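Local atomic coordinates of putative fimbrium subunit Fim1C (Bacteroides uniformis, PDB entry 4K4K), a protein that probably forms part of the tip of fimbriae, the surface filaments through which cells adhere and build biofilms. Residues 146-151 / 218-223; 232-237 / 249-254. One frame throughout, in Å; residues are numbered along the deposited sequence. Where two conformers were deposited one is given.

Interaction 1 (146-151 / 218-223)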
loop_
_atom_site.group_PDB
_atom_site.type_symbol
_atom_site.label_atom_id
_atom_site.label_comp_id
_atom_site.label_asym_id
_atom_site.label_seq_id
_atom_site.Cartn_x
_atom_site.Cartn_y
_atom_site.Cartn_z
ATOM N N ILE A 146 -10.195 10.207 -4.450
ATOM C CA ILE A 146 -11.428 10.977 -4.576
ATOM C C ILE A 146 -11.159 12.338 -5.197
ATOM O O ILE A 146 -10.254 13.063 -4.775
ATOM C CB ILE A 146 -12.084 11.076 -3.161
ATOM C CG1 ILE A 146 -12.510 9.664 -2.670
ATOM C CG2 ILE A 146 -13.256 12.087 -3.110
ATOM C CD1 ILE A 146 -12.686 9.510 -1.221
ATOM N N THR A 147 -11.980 12.689 -6.202
ATOM C CA THR A 147 -11.931 13.997 -6.832
ATOM C C THR A 147 -13.262 14.659 -6.535
ATOM O O THR A 147 -14.309 14.048 -6.758
ATOM C CB THR A 147 -11.651 13.861 -8.338
ATOM O OG1 THR A 147 -10.470 13.087 -8.503
ATOM C CG2 THR A 147 -11.463 15.197 -9.025
ATOM N N ILE A 148 -13.233 15.886 -6.019
ATOM C CA ILE A 148 -14.456 16.621 -5.710
ATOM C C ILE A 148 -14.665 17.740 -6.725
ATOM O O ILE A 148 -13.729 18.463 -7.041
ATOM C CB ILE A 148 -14.382 17.182 -4.255
ATOM C CG1 ILE A 148 -14.272 16.043 -3.209
ATOM C CG2 ILE A 148 -15.537 18.143 -3.932
ATOM C CD1 ILE A 148 -13.583 16.513 -1.914
ATOM N N LYS A 149 -15.900 17.909 -7.217
ATOM C CA LYS A 149 -16.212 19.057 -8.063
ATOM C C LYS A 149 -17.611 19.568 -7.748
ATOM O O LYS A 149 -18.462 18.818 -7.278
ATOM C CB LYS A 149 -16.054 18.752 -9.567
ATOM C CG LYS A 149 -16.884 17.597 -10.106
ATOM C CD LYS A 149 -16.518 17.326 -11.560
ATOM C CE LYS A 149 -17.445 16.331 -12.206
ATOM N NZ LYS A 149 -16.980 15.935 -13.564
ATOM N N ALA A 150 -17.843 20.837 -7.996
ATOM C CA ALA A 150 -19.175 21.398 -7.794
ATOM C C ALA A 150 -20.051 21.096 -9.001
ATOM O O ALA A 150 -19.523 20.827 -10.077
ATOM C CB ALA A 150 -19.078 22.899 -7.590
ATOM N N ASP A 151 -21.378 21.204 -8.861
ATOM C CA ASP A 151 -22.259 21.046 -10.009
ATOM C C ASP A 151 -22.073 22.200 -11.029
ATOM O O ASP A 151 -22.514 22.074 -12.171
ATOM C CB ASP A 151 -23.740 20.949 -9.581
ATOM C CG ASP A 151 -24.287 22.058 -8.686
ATOM O OD1 ASP A 151 -23.597 23.086 -8.516
ATOM O OD2 ASP A 151 -25.462 21.965 -8.289
ATOM N N LEU A 218 -19.054 7.818 2.955
ATOM C CA LEU A 218 -18.150 8.952 2.823
ATOM C C LEU A 218 -18.875 10.179 3.357
ATOM O O LEU A 218 -20.037 10.399 2.990
ATOM C CB LEU A 218 -17.716 9.208 1.365
ATOM C CG LEU A 218 -16.884 8.167 0.652
ATOM C CD1 LEU A 218 -16.524 8.653 -0.739
ATOM C CD2 LEU A 218 -15.592 7.836 1.429
ATOM N N THR A 219 -18.216 10.976 4.212
ATOM C CA THR A 219 -18.810 12.219 4.721
ATOM C C THR A 219 -18.009 13.381 4.158
ATOM O O THR A 219 -16.786 13.416 4.298
ATOM C CB THR A 219 -18.907 12.251 6.265
ATOM O OG1 THR A 219 -19.755 11.177 6.676
ATOM C CG2 THR A 219 -19.486 13.583 6.809
ATOM N N PHE A 220 -18.704 14.334 3.525
ATOM C CA PHE A 220 -18.096 15.539 2.984
ATOM C C PHE A 220 -18.580 16.717 3.797
ATOM O O PHE A 220 -19.775 17.006 3.751
ATOM C CB PHE A 220 -18.476 15.733 1.495
ATOM C CG PHE A 220 -18.108 14.551 0.640
ATOM C CD1 PHE A 220 -19.003 13.499 0.454
ATOM C CD2 PHE A 220 -16.849 14.462 0.060
ATOM C CE1 PHE A 220 -18.642 12.380 -0.301
ATOM C CE2 PHE A 220 -16.486 13.341 -0.683
ATOM C CZ PHE A 220 -17.384 12.306 -0.848
ATOM N N THR A 221 -17.684 17.381 4.548
ATOM C CA THR A 221 -18.039 18.560 5.353
ATOM C C THR A 221 -17.601 19.782 4.559
ATOM O O THR A 221 -16.400 19.946 4.329
ATOM C CB THR A 221 -17.392 18.468 6.747
ATOM O OG1 THR A 221 -17.593 17.155 7.276
ATOM C CG2 THR A 221 -17.925 19.525 7.718
ATOM N N VAL A 222 -18.555 20.599 4.113
ATOM C CA VAL A 222 -18.296 21.767 3.296
ATOM C C VAL A 222 -18.369 23.040 4.154
ATOM O O VAL A 222 -19.461 23.443 4.549
ATOM C CB VAL A 222 -19.279 21.814 2.097
ATOM C CG1 VAL A 222 -18.930 22.951 1.151
ATOM C CG2 VAL A 222 -19.301 20.474 1.344
ATOM N N PRO A 223 -17.218 23.697 4.421
ATOM C CA PRO A 223 -17.242 24.923 5.251
ATOM C C PRO A 223 -18.058 26.058 4.634
ATOM O O PRO A 223 -18.759 26.763 5.364
ATOM C CB PRO A 223 -15.768 25.311 5.369
ATOM C CG PRO A 223 -15.009 24.110 5.003
ATOM C CD PRO A 223 -15.843 23.350 4.020
#
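Ile146 and Ile148 face Leu218 and Phe220 across the hydrophobic interior of a beta sandwich, as expected for a fimbrillin-like protein of the transthyretin clan. The strand segments 146-150 and 218-222 belong to opposing layers. Their axes come no nearer than 11.4 Å and their N-to-C directions diverge by 44°, so the link between them is made wholly by apolar side chains, with Ile146 set against Leu218 and Ile148 against Phe220.

Ile146 touches both Leu218 and Phe220, one with each branch. Its CG1 lies anti to the carbonyl carbon (chi1 -65°), which sends the longer branch on to Leu218. There the two chain ends meet tip to tip, Ile146 CD1 lying 4.0 Å from Leu218 CD1. Its CG2 methyl, anti to the backbone N, approaches the Phe220 ring at the edge, near the ring plane. Ile148 comes to the same ring obliquely, through its CG1 methylene. All four residues are buried, and their contacts are at ordinary van der Waals separations.

Further out, Ile253 of the neighbouring strand 247-256 packs on Ile146, while Val165 and Leu160 pack on Ile148, and Ile167 and Trp232 on Leu218. Backbone hydrogen bonds join Ile146 to Ala203 in strand 202-207 and Ile148 to Leu201 just before it. Between the two isoleucines, Thr147 is bonded through its backbone to Tyr251 of strand 247-256, which runs parallel to strand 132-150.

The two isoleucines converge on a single ring carbon: Phe220 CE2 lies 4.2 Å from Ile146 CG2 and 4.3 Å from Ile148 CG1.

Interaction 2 (232-237 / 249-254)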
loop_
_atom_site.group_PDB
_atom_site.type_symbol
_atom_site.label_atom_id
_atom_site.label_comp_id
_atom_site.label_asym_id
_atom_site.label_seq_id
_atom_site.Cartn_x
_atom_site.Cartn_y
_atom_site.Cartn_z
ATOM N N TRP A 232 -22.641 9.817 1.756
ATOM C CA TRP A 232 -22.887 8.984 0.585
ATOM C C TRP A 232 -22.487 7.549 0.898
ATOM O O TRP A 232 -21.390 7.320 1.414
ATOM C CB TRP A 232 -22.146 9.536 -0.642
ATOM C CG TRP A 232 -22.232 8.636 -1.847
ATOM C CD1 TRP A 232 -23.274 8.520 -2.722
ATOM C CD2 TRP A 232 -21.243 7.691 -2.267
ATOM N NE1 TRP A 232 -22.993 7.562 -3.671
ATOM C CE2 TRP A 232 -21.752 7.030 -3.410
ATOM C CE3 TRP A 232 -19.970 7.329 -1.783
ATOM C CZ2 TRP A 232 -21.019 6.051 -4.093
ATOM C CZ3 TRP A 232 -19.242 6.370 -2.469
ATOM C CH2 TRP A 232 -19.761 5.746 -3.609
ATOM N N ASP A 233 -23.387 6.588 0.613
ATOM C CA ASP A 233 -23.128 5.179 0.908
ATOM C C ASP A 233 -22.201 4.546 -0.129
ATOM O O ASP A 233 -22.537 4.453 -1.319
ATOM C CB ASP A 233 -24.443 4.376 1.046
ATOM C CG ASP A 233 -24.952 4.281 2.485
ATOM O OD1 ASP A 233 -24.110 4.115 3.415
ATOM O OD2 ASP A 233 -26.190 4.328 2.682
ATOM N N VAL A 234 -21.017 4.107 0.338
ATOM C CA VAL A 234 -19.986 3.480 -0.506
ATOM C C VAL A 234 -20.562 2.277 -1.270
ATOM O O VAL A 234 -20.262 2.124 -2.453
ATOM C CB VAL A 234 -18.722 3.099 0.313
ATOM C CG1 VAL A 234 -17.696 2.334 -0.537
ATOM C CG2 VAL A 234 -18.091 4.349 0.924
ATOM N N ASN A 235 -21.426 1.484 -0.623
ATOM C CA ASN A 235 -22.028 0.285 -1.217
ATOM C C ASN A 235 -23.031 0.617 -2.363
ATOM O O ASN A 235 -23.349 -0.270 -3.157
ATOM C CB ASN A 235 -22.700 -0.559 -0.129
ATOM C CG ASN A 235 -22.988 -1.980 -0.548
ATOM O OD1 ASN A 235 -22.089 -2.825 -0.661
ATOM N ND2 ASN A 235 -24.252 -2.261 -0.817
ATOM N N SER A 236 -23.451 1.889 -2.501
ATOM C CA SER A 236 -24.364 2.261 -3.585
ATOM C C SER A 236 -23.613 2.385 -4.933
ATOM O O SER A 236 -24.261 2.385 -5.980
ATOM C CB SER A 236 -25.124 3.541 -3.250
ATOM O OG SER A 236 -24.310 4.694 -3.388
ATOM N N ALA A 237 -22.256 2.448 -4.912
ATOM C CA ALA A 237 -21.470 2.536 -6.142
ATOM C C ALA A 237 -21.409 1.180 -6.822
ATOM O O ALA A 237 -21.329 0.147 -6.141
ATOM C CB ALA A 237 -20.067 3.045 -5.862
ATOM N N TYR A 249 -9.744 2.510 -5.933
ATOM C CA TYR A 249 -11.136 2.932 -6.166
ATOM C C TYR A 249 -11.108 4.411 -6.397
ATOM O O TYR A 249 -10.619 5.165 -5.547
ATOM C CB TYR A 249 -12.064 2.542 -4.987
ATOM C CG TYR A 249 -12.215 1.033 -4.884
ATOM C CD1 TYR A 249 -11.254 0.257 -4.235
ATOM C CD2 TYR A 249 -13.272 0.371 -5.512
ATOM C CE1 TYR A 249 -11.349 -1.136 -4.199
ATOM C CE2 TYR A 249 -13.389 -1.022 -5.461
ATOM C CZ TYR A 249 -12.418 -1.775 -4.811
ATOM O OH TYR A 249 -12.491 -3.153 -4.761
ATOM N N LEU A 250 -11.538 4.823 -7.590
ATOM C CA LEU A 250 -11.537 6.220 -7.978
ATOM C C LEU A 250 -12.951 6.730 -7.952
ATOM O O LEU A 250 -13.819 6.176 -8.623
ATOM C CB LEU A 250 -10.901 6.415 -9.373
ATOM C CG LEU A 250 -9.445 5.968 -9.477
ATOM C CD1 LEU A 250 -9.349 4.594 -10.088
ATOM C CD2 LEU A 250 -8.637 6.970 -10.270
ATOM N N TYR A 251 -13.198 7.755 -7.131
ATOM C CA TYR A 251 -14.532 8.343 -7.055
ATOM C C TYR A 251 -14.502 9.776 -7.509
ATOM O O TYR A 251 -13.641 10.542 -7.067
ATOM C CB TYR A 251 -15.107 8.284 -5.621
ATOM C CG TYR A 251 -15.231 6.892 -5.041
ATOM C CD1 TYR A 251 -16.295 6.061 -5.391
ATOM C CD2 TYR A 251 -14.332 6.431 -4.082
ATOM C CE1 TYR A 251 -16.433 4.791 -4.836
ATOM C CE2 TYR A 251 -14.449 5.153 -3.534
ATOM C CZ TYR A 251 -15.509 4.344 -3.905
ATOM O OH TYR A 251 -15.641 3.094 -3.357
ATOM N N THR A 252 -15.462 10.159 -8.368
ATOM C CA THR A 252 -15.656 11.558 -8.753
ATOM C C THR A 252 -16.943 11.987 -8.073
ATOM O O THR A 252 -18.013 11.430 -8.348
ATOM C CB THR A 252 -15.637 11.790 -10.262
ATOM O OG1 THR A 252 -14.374 11.372 -10.782
ATOM C CG2 THR A 252 -15.864 13.272 -10.615
ATOM N N ILE A 253 -16.826 12.951 -7.156
ATOM C CA ILE A 253 -17.948 13.439 -6.369
ATOM C C ILE A 253 -18.418 14.769 -6.913
ATOM O O ILE A 253 -17.640 15.721 -6.934
ATOM C CB ILE A 253 -17.529 13.583 -4.868
ATOM C CG1 ILE A 253 -16.612 12.429 -4.360
ATOM C CG2 ILE A 253 -18.717 13.903 -3.946
ATOM C CD1 ILE A 253 -17.217 11.121 -4.155
ATOM N N THR A 254 -19.681 14.847 -7.335
ATOM C CA THR A 254 -20.249 16.115 -7.760
ATOM C C THR A 254 -21.159 16.607 -6.636
ATOM O O THR A 254 -22.168 15.967 -6.323
ATOM C CB THR A 254 -20.975 16.021 -9.118
ATOM O OG1 THR A 254 -20.073 15.498 -10.089
ATOM C CG2 THR A 254 -21.479 17.391 -9.584
#
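Trp232 directs the edge of its six-membered ring toward the face of Tyr251 in an offset edge-to-face pair, the centroids 5.5 Å apart and the planes at 68°. The outer rim of the indole does the touching: Trp232 CH2 lies 3.7 Å from Tyr251 CE1, and CZ3 is close behind. With CG anti to the backbone N (chi1 173°), the indole is carried from the end of strand 228-233 across the sandwich interior to the phenol of strand 247-256.

Two aliphatic groups touch the same side chain: Ala237 CB at the ring edge, 4.2 Å from Tyr251 CE1, and Val234 CG1 at the hydroxyl, 3.6 Å from Tyr251 OH.

Hydrogen bonds within 232-237 shape the 3-10 turn after strand 228-233, which carries Val234 and leads to Ala237. Asp233 O accepts from both Ser236 N and Ser236 OG, the latter at 2.7 Å and in the carbonyl plane. Tyr251 OH is hydrogen-bonded to Ser240 OG, in the following loop.

Replacing Tyr251 by an alanine is likely to open a gap beneath the Trp232 edge and to leave Ser240 OG without its phenol partner.

The join is therefore mainly apolar and aromatic, its buried hydroxyl satisfied from outside the two segments.

Overall arrangement
Interactions 1 and 2 are neighbouring patches of one sandwich core, their centres about 11 Å apart, and they share the same pair of facing layers. On one side, strands 132-150 and 247-256 run parallel and side by side: Ile253 sits between Thr147 and Lys149, with probable hydrogen bonds of 2.8 Å from Ile253 N to Thr147 O and from Lys149 N to Ile253 O. On the other side, strands 217-222 and 228-233 are successive antiparallel neighbours. The two patches touch directly where Ile253 CD1 lies 3.5 Å from Phe220 CZ. Along the chain, interaction 1 closes before interaction 2 begins.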